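PDB 3JXE: tryptophan--tRNA ligase from Pyrococcus horikoshii, which catalyses the ATP-dependent attachment of L-tryptophan to tRNA(Trp), releasing AMP and diphosphate, as a class I aminoacyl-tRNA synthetase. Local coordinates for residues 263-277 with 336-350. Sequence-based numbering, arbitrary orientation.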
loop_
_atom_site.group_PDB
_atom_site.type_symbol
_atom_site.label_atom_id
_atom_site.label_comp_id
_atom_site.label_asym_id
_atom_site.label_seq_id
_atom_site.Cartn_x
_atom_site.Cartn_y
_atom_site.Cartn_z
ATOM N N ILE B 263 10.571 30.752 -8.234
ATOM C CA ILE B 263 9.380 31.380 -8.791
ATOM C C ILE B 263 8.226 30.385 -8.749
ATOM O O ILE B 263 8.161 29.453 -9.554
ATOM C CB ILE B 263 9.597 31.889 -10.246
ATOM C CG1 ILE B 263 10.835 32.793 -10.347
ATOM C CG2 ILE B 263 8.345 32.594 -10.768
ATOM C CD1 ILE B 263 10.785 34.083 -9.522
ATOM N N TYR B 264 7.327 30.584 -7.790
ATOM C CA TYR B 264 6.147 29.743 -7.650
ATOM C C TYR B 264 5.106 30.089 -8.706
ATOM O O TYR B 264 4.989 31.245 -9.117
ATOM C CB TYR B 264 5.549 29.890 -6.251
ATOM C CG TYR B 264 6.443 29.374 -5.149
ATOM C CD1 TYR B 264 7.301 30.232 -4.461
ATOM C CD2 TYR B 264 6.435 28.026 -4.795
ATOM C CE1 TYR B 264 8.127 29.759 -3.445
ATOM C CE2 TYR B 264 7.255 27.544 -3.783
ATOM C CZ TYR B 264 8.098 28.414 -3.113
ATOM O OH TYR B 264 8.909 27.935 -2.112
ATOM N N LEU B 265 4.353 29.079 -9.140
ATOM C CA LEU B 265 3.284 29.266 -10.122
ATOM C C LEU B 265 2.171 30.161 -9.581
ATOM O O LEU B 265 1.336 30.663 -10.335
ATOM C CB LEU B 265 2.707 27.916 -10.551
ATOM C CG LEU B 265 3.657 26.906 -11.199
ATOM C CD1 LEU B 265 2.926 25.599 -11.432
ATOM C CD2 LEU B 265 4.253 27.432 -12.501
ATOM N N THR B 266 2.187 30.360 -8.267
ATOM C CA THR B 266 1.169 31.128 -7.572
ATOM C C THR B 266 1.650 32.544 -7.203
ATOM O O THR B 266 0.877 33.349 -6.680
ATOM C CB THR B 266 0.669 30.352 -6.325
ATOM O OG1 THR B 266 -0.605 30.864 -5.917
ATOM C CG2 THR B 266 1.667 30.441 -5.158
ATOM N N ASP B 267 2.919 32.838 -7.493
ATOM C CA ASP B 267 3.530 34.140 -7.190
ATOM C C ASP B 267 2.869 35.307 -7.920
ATOM O O ASP B 267 2.543 35.205 -9.104
ATOM C CB ASP B 267 5.025 34.129 -7.529
ATOM C CG ASP B 267 5.895 33.650 -6.377
ATOM O OD1 ASP B 267 5.391 33.513 -5.242
ATOM O OD2 ASP B 267 7.100 33.423 -6.614
ATOM N N SER B 268 2.693 36.414 -7.200
ATOM C CA SER B 268 2.143 37.649 -7.763
ATOM C C SER B 268 3.194 38.387 -8.607
ATOM O O SER B 268 4.386 38.076 -8.518
ATOM C CB SER B 268 1.624 38.555 -6.641
ATOM O OG SER B 268 2.690 39.149 -5.921
ATOM N N PRO B 269 2.756 39.361 -9.435
ATOM C CA PRO B 269 3.697 40.142 -10.243
ATOM C C PRO B 269 4.754 40.858 -9.403
ATOM O O PRO B 269 5.922 40.898 -9.795
ATOM C CB PRO B 269 2.795 41.161 -10.943
ATOM C CG PRO B 269 1.456 40.524 -10.969
ATOM C CD PRO B 269 1.362 39.776 -9.682
ATOM N N GLU B 270 4.348 41.405 -8.259
ATOM C CA GLU B 270 5.276 42.084 -7.347
ATOM C C GLU B 270 6.235 41.123 -6.633
ATOM O O GLU B 270 7.349 41.512 -6.275
ATOM C CB GLU B 270 4.539 42.982 -6.337
ATOM C CG GLU B 270 3.158 42.503 -5.901
ATOM C CD GLU B 270 2.062 42.893 -6.878
ATOM O OE1 GLU B 270 1.150 42.068 -7.105
ATOM O OE2 GLU B 270 2.112 44.018 -7.424
ATOM N N ASP B 271 5.800 39.878 -6.433
ATOM C CA ASP B 271 6.663 38.830 -5.882
ATOM C C ASP B 271 7.813 38.505 -6.828
ATOM O O ASP B 271 8.952 38.345 -6.392
ATOM C CB ASP B 271 5.865 37.560 -5.570
ATOM C CG ASP B 271 5.076 37.664 -4.277
ATOM O OD1 ASP B 271 5.529 38.365 -3.346
ATOM O OD2 ASP B 271 4.002 37.031 -4.190
ATOM N N VAL B 272 7.506 38.417 -8.122
ATOM C CA VAL B 272 8.520 38.204 -9.155
ATOM C C VAL B 272 9.513 39.363 -9.159
ATOM O O VAL B 272 10.728 39.144 -9.129
ATOM C CB VAL B 272 7.888 38.046 -10.562
ATOM C CG1 VAL B 272 8.964 37.937 -11.634
ATOM C CG2 VAL B 272 6.977 36.832 -10.606
ATOM N N GLU B 273 8.984 40.586 -9.178
ATOM C CA GLU B 273 9.794 41.806 -9.180
ATOM C C GLU B 273 10.769 41.850 -8.004
ATOM O O GLU B 273 11.976 41.970 -8.208
ATOM C CB GLU B 273 8.902 43.054 -9.199
ATOM C CG GLU B 273 8.314 43.373 -10.574
ATOM C CD GLU B 273 7.121 44.321 -10.526
ATOM O OE1 GLU B 273 6.326 44.315 -11.491
ATOM O OE2 GLU B 273 6.972 45.071 -9.537
ATOM N N LYS B 274 10.244 41.722 -6.787
ATOM C CA LYS B 274 11.062 41.739 -5.571
ATOM C C LYS B 274 12.151 40.665 -5.565
ATOM O O LYS B 274 13.281 40.938 -5.172
ATOM C CB LYS B 274 10.186 41.610 -4.321
ATOM C CG LYS B 274 9.442 42.884 -3.936
ATOM C CD LYS B 274 8.574 42.686 -2.697
ATOM C CE LYS B 274 7.268 41.977 -3.030
ATOM N NZ LYS B 274 6.359 41.886 -1.856
ATOM N N LYS B 275 11.808 39.455 -6.006
ATOM C CA LYS B 275 12.757 38.335 -6.021
ATOM C C LYS B 275 13.921 38.543 -6.991
ATOM O O LYS B 275 15.060 38.188 -6.682
ATOM C CB LYS B 275 12.042 37.015 -6.322
ATOM C CG LYS B 275 11.329 36.419 -5.122
ATOM C CD LYS B 275 10.545 35.172 -5.494
ATOM C CE LYS B 275 9.668 34.723 -4.337
ATOM N NZ LYS B 275 8.907 33.484 -4.644
ATOM N N VAL B 276 13.628 39.122 -8.152
ATOM C CA VAL B 276 14.648 39.371 -9.171
ATOM C C VAL B 276 15.452 40.646 -8.874
ATOM O O VAL B 276 16.683 40.596 -8.827
ATOM C CB VAL B 276 14.042 39.406 -10.598
ATOM C CG1 VAL B 276 15.117 39.685 -11.641
ATOM C CG2 VAL B 276 13.339 38.093 -10.914
ATOM N N TRP B 277 14.755 41.766 -8.664
ATOM C CA TRP B 277 15.386 43.060 -8.367
ATOM C C TRP B 277 16.350 43.013 -7.169
ATOM O O TRP B 277 17.422 43.623 -7.200
ATOM C CB TRP B 277 14.334 44.133 -8.051
ATOM C CG TRP B 277 13.411 44.628 -9.153
ATOM C CD1 TRP B 277 12.105 45.010 -8.998
ATOM C CD2 TRP B 277 13.721 44.838 -10.539
ATOM N NE1 TRP B 277 11.581 45.426 -10.195
ATOM C CE2 TRP B 277 12.548 45.332 -11.159
ATOM C CE3 TRP B 277 14.867 44.645 -11.321
ATOM C CZ2 TRP B 277 12.489 45.638 -12.522
ATOM C CZ3 TRP B 277 14.809 44.953 -12.678
ATOM C CH2 TRP B 277 13.626 45.444 -13.262
ATOM N N LYS B 336 17.167 42.116 -16.572
ATOM C CA LYS B 336 16.321 41.705 -15.454
ATOM C C LYS B 336 14.873 42.136 -15.671
ATOM O O LYS B 336 13.945 41.389 -15.365
ATOM C CB LYS B 336 16.864 42.258 -14.134
ATOM C CG LYS B 336 18.209 41.662 -13.723
ATOM C CD LYS B 336 18.853 42.417 -12.571
ATOM C CE LYS B 336 18.321 41.951 -11.228
ATOM N NZ LYS B 336 19.015 42.612 -10.091
ATOM N N ARG B 337 14.693 43.339 -16.215
ATOM C CA ARG B 337 13.372 43.865 -16.565
ATOM C C ARG B 337 12.738 43.048 -17.691
ATOM O O ARG B 337 11.523 42.828 -17.705
ATOM C CB ARG B 337 13.484 45.343 -16.956
ATOM C CG ARG B 337 12.168 46.045 -17.294
ATOM C CD ARG B 337 12.245 47.560 -17.072
ATOM N NE ARG B 337 13.446 48.177 -17.640
ATOM C CZ ARG B 337 14.513 48.548 -16.934
ATOM N NH1 ARG B 337 14.550 48.368 -15.618
ATOM N NH2 ARG B 337 15.552 49.100 -17.545
ATOM N N TYR B 338 13.573 42.600 -18.625
ATOM C CA TYR B 338 13.137 41.753 -19.731
ATOM C C TYR B 338 12.735 40.357 -19.251
ATOM O O TYR B 338 11.768 39.783 -19.752
ATOM C CB TYR B 338 14.231 41.683 -20.802
ATOM C CG TYR B 338 14.052 40.592 -21.836
ATOM C CD1 TYR B 338 12.961 40.594 -22.709
ATOM C CD2 TYR B 338 14.989 39.566 -21.950
ATOM C CE1 TYR B 338 12.804 39.591 -23.661
ATOM C CE2 TYR B 338 14.841 38.563 -22.896
ATOM C CZ TYR B 338 13.750 38.581 -23.746
ATOM O OH TYR B 338 13.614 37.584 -24.682
ATOM N N LEU B 339 13.474 39.826 -18.278
ATOM C CA LEU B 339 13.159 38.529 -17.679
ATOM C C LEU B 339 11.852 38.582 -16.890
ATOM O O LEU B 339 10.985 37.726 -17.068
ATOM C CB LEU B 339 14.309 38.047 -16.783
ATOM C CG LEU B 339 14.121 36.777 -15.940
ATOM C CD1 LEU B 339 13.961 35.537 -16.809
ATOM C CD2 LEU B 339 15.279 36.601 -14.976
ATOM N N ILE B 340 11.721 39.594 -16.032
ATOM C CA ILE B 340 10.538 39.770 -15.182
ATOM C C ILE B 340 9.252 39.822 -16.002
ATOM O O ILE B 340 8.267 39.165 -15.661
ATOM C CB ILE B 340 10.665 41.027 -14.280
ATOM C CG1 ILE B 340 11.706 40.790 -13.186
ATOM C CG2 ILE B 340 9.325 41.386 -13.645
ATOM C CD1 ILE B 340 12.201 42.051 -12.515
ATOM N N SER B 341 9.278 40.593 -17.086
ATOM C CA SER B 341 8.121 40.762 -17.966
ATOM C C SER B 341 7.638 39.441 -18.567
ATOM O O SER B 341 6.434 39.213 -18.682
ATOM C CB SER B 341 8.430 41.770 -19.075
ATOM O OG SER B 341 9.635 41.443 -19.745
ATOM N N LYS B 342 8.585 38.578 -18.931
ATOM C CA LYS B 342 8.268 37.266 -19.500
ATOM C C LYS B 342 7.759 36.275 -18.450
ATOM O O LYS B 342 6.875 35.463 -18.735
ATOM C CB LYS B 342 9.469 36.690 -20.255
ATOM C CG LYS B 342 9.943 37.564 -21.411
ATOM C CD LYS B 342 10.262 36.748 -22.657
ATOM C CE LYS B 342 8.996 36.330 -23.407
ATOM N NZ LYS B 342 8.187 37.504 -23.862
ATOM N N ILE B 343 8.315 36.347 -17.241
ATOM C CA ILE B 343 7.819 35.558 -16.112
ATOM C C ILE B 343 6.403 36.005 -15.738
ATOM O O ILE B 343 5.541 35.172 -15.450
ATOM C CB ILE B 343 8.754 35.644 -14.874
ATOM C CG1 ILE B 343 10.151 35.109 -15.209
ATOM C CG2 ILE B 343 8.162 34.870 -13.698
ATOM C CD1 ILE B 343 11.173 35.269 -14.092
ATOM N N GLN B 344 6.171 37.317 -15.758
ATOM C CA GLN B 344 4.868 37.887 -15.416
ATOM C C GLN B 344 3.796 37.568 -16.454
ATOM O O GLN B 344 2.642 37.334 -16.096
ATOM C CB GLN B 344 4.973 39.397 -15.201
ATOM C CG GLN B 344 5.553 39.785 -13.847
ATOM C CD GLN B 344 5.843 41.270 -13.729
ATOM O OE1 GLN B 344 6.056 41.958 -14.726
ATOM N NE2 GLN B 344 5.866 41.768 -12.499
ATOM N N GLU B 345 4.182 37.563 -17.732
ATOM C CA GLU B 345 3.272 37.192 -18.818
ATOM C C GLU B 345 2.765 35.766 -18.639
ATOM O O GLU B 345 1.560 35.515 -18.722
ATOM C CB GLU B 345 3.955 37.330 -20.182
ATOM C CG GLU B 345 3.930 38.734 -20.773
ATOM C CD GLU B 345 4.912 38.904 -21.926
ATOM O OE1 GLU B 345 5.041 37.970 -22.753
ATOM O OE2 GLU B 345 5.554 39.975 -22.006
ATOM N N PHE B 346 3.696 34.845 -18.384
ATOM C CA PHE B 346 3.372 33.438 -18.167
ATOM C C PHE B 346 2.495 33.230 -16.934
ATOM O O PHE B 346 1.489 32.522 -17.000
ATOM C CB PHE B 346 4.648 32.594 -18.060
ATOM C CG PHE B 346 4.413 31.213 -17.511
ATOM C CD1 PHE B 346 4.719 30.915 -16.187
ATOM C CD2 PHE B 346 3.866 30.217 -18.313
ATOM C CE1 PHE B 346 4.493 29.641 -15.671
ATOM C CE2 PHE B 346 3.637 28.941 -17.807
ATOM C CZ PHE B 346 3.951 28.653 -16.484
ATOM N N LEU B 347 2.885 33.844 -15.817
ATOM C CA LEU B 347 2.175 33.679 -14.551
ATOM C C LEU B 347 0.789 34.311 -14.554
ATOM O O LEU B 347 -0.135 33.779 -13.939
ATOM C CB LEU B 347 3.007 34.202 -13.375
ATOM C CG LEU B 347 4.224 33.377 -12.941
ATOM C CD1 LEU B 347 4.869 33.997 -11.718
ATOM C CD2 LEU B 347 3.857 31.927 -12.661
ATOM N N LYS B 348 0.647 35.440 -15.248
ATOM C CA LYS B 348 -0.657 36.084 -15.412
ATOM C C LYS B 348 -1.594 35.159 -16.183
ATOM O O LYS B 348 -2.755 34.983 -15.801
ATOM C CB LYS B 348 -0.521 37.432 -16.129
ATOM C CG LYS B 348 -1.815 38.234 -16.220
ATOM C CD LYS B 348 -1.609 39.542 -16.967
ATOM C CE LYS B 348 -2.918 40.319 -17.090
ATOM N NZ LYS B 348 -2.716 41.653 -17.738
ATOM N N GLU B 349 -1.071 34.564 -17.255
ATOM C CA GLU B 349 -1.827 33.630 -18.084
ATOM C C GLU B 349 -2.109 32.317 -17.356
ATOM O O GLU B 349 -3.214 31.782 -17.457
ATOM C CB GLU B 349 -1.105 33.372 -19.414
ATOM C CG GLU B 349 -1.967 32.693 -20.489
ATOM C CD GLU B 349 -3.263 33.451 -20.791
ATOM O OE1 GLU B 349 -3.207 34.680 -21.026
ATOM O OE2 GLU B 349 -4.341 32.811 -20.798
ATOM N N HIS B 350 -1.115 31.811 -16.620
ATOM C CA HIS B 350 -1.267 30.568 -15.863
ATOM C C HIS B 350 -2.292 30.706 -14.738
ATOM O O HIS B 350 -3.151 29.839 -14.574
ATOM C CB HIS B 350 0.080 30.087 -15.305
ATOM C CG HIS B 350 -0.021 28.842 -14.476
ATOM N ND1 HIS B 350 -0.058 27.579 -15.028
ATOM C CD2 HIS B 350 -0.103 28.669 -13.134
ATOM C CE1 HIS B 350 -0.154 26.681 -14.063
ATOM N NE2 HIS B 350 -0.185 27.316 -12.904
#
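Helix 269-277 packs nearly antiparallel against the 336-350 part of a longer helix, the axes 9.7 Å apart at an angle of 153°, with Pro-269 facing Gln-344 and Glu-273 facing Ile-340. The packing is knobs-into-holes from both sides: Val-272 drops among Ile-340, Ile-343, Gln-344 and Leu-347, while Ile-340 fits between Val-272, Glu-273, Val-276 and Trp-277. Ile-340 points into the first helix, CG1 anti to its carbonyl carbon (chi1 -71°), and CD1 comes to lie over the centre of the Trp-277 six-membered ring, a CH-pi contact 3.5 Å from the centroid. CZ3 and CH2 of the same indole touch Lys-336 CB and Arg-337 CB. The main polar link is one amide: Gln-344 NE2 donates to Pro-269 O at 2.8 Å and to Glu-273 OE1 at 2.8 Å, both acceptors close to the amide plane. The carboxylate is met on its anti side but tilted well out of its plane, which is turned 69° from the amide, whereas Pro-269 O is approached from above its carbonyl plane, on the face opposite Glu-273 N. A leucine in place of Gln-344 would probably leave Glu-273 without this mate and its carboxylate freer to swing. Toward the loop, Leu-347 CD1 touches Val-272 CG2 at 3.7 Å, and Leu-265 lays CD2 at the edge of the Phe-346 ring and packs on His-350, whose NE2 is hydrogen-bonded to Asp-139. The same loop pairs by backbone with Met-86 and Ile-88 of the HIGH region. Buried apolar packing thus holds the chain following the KMSKS motif to the long helix, while two acceptors fix the Gln-344 amide's rotation.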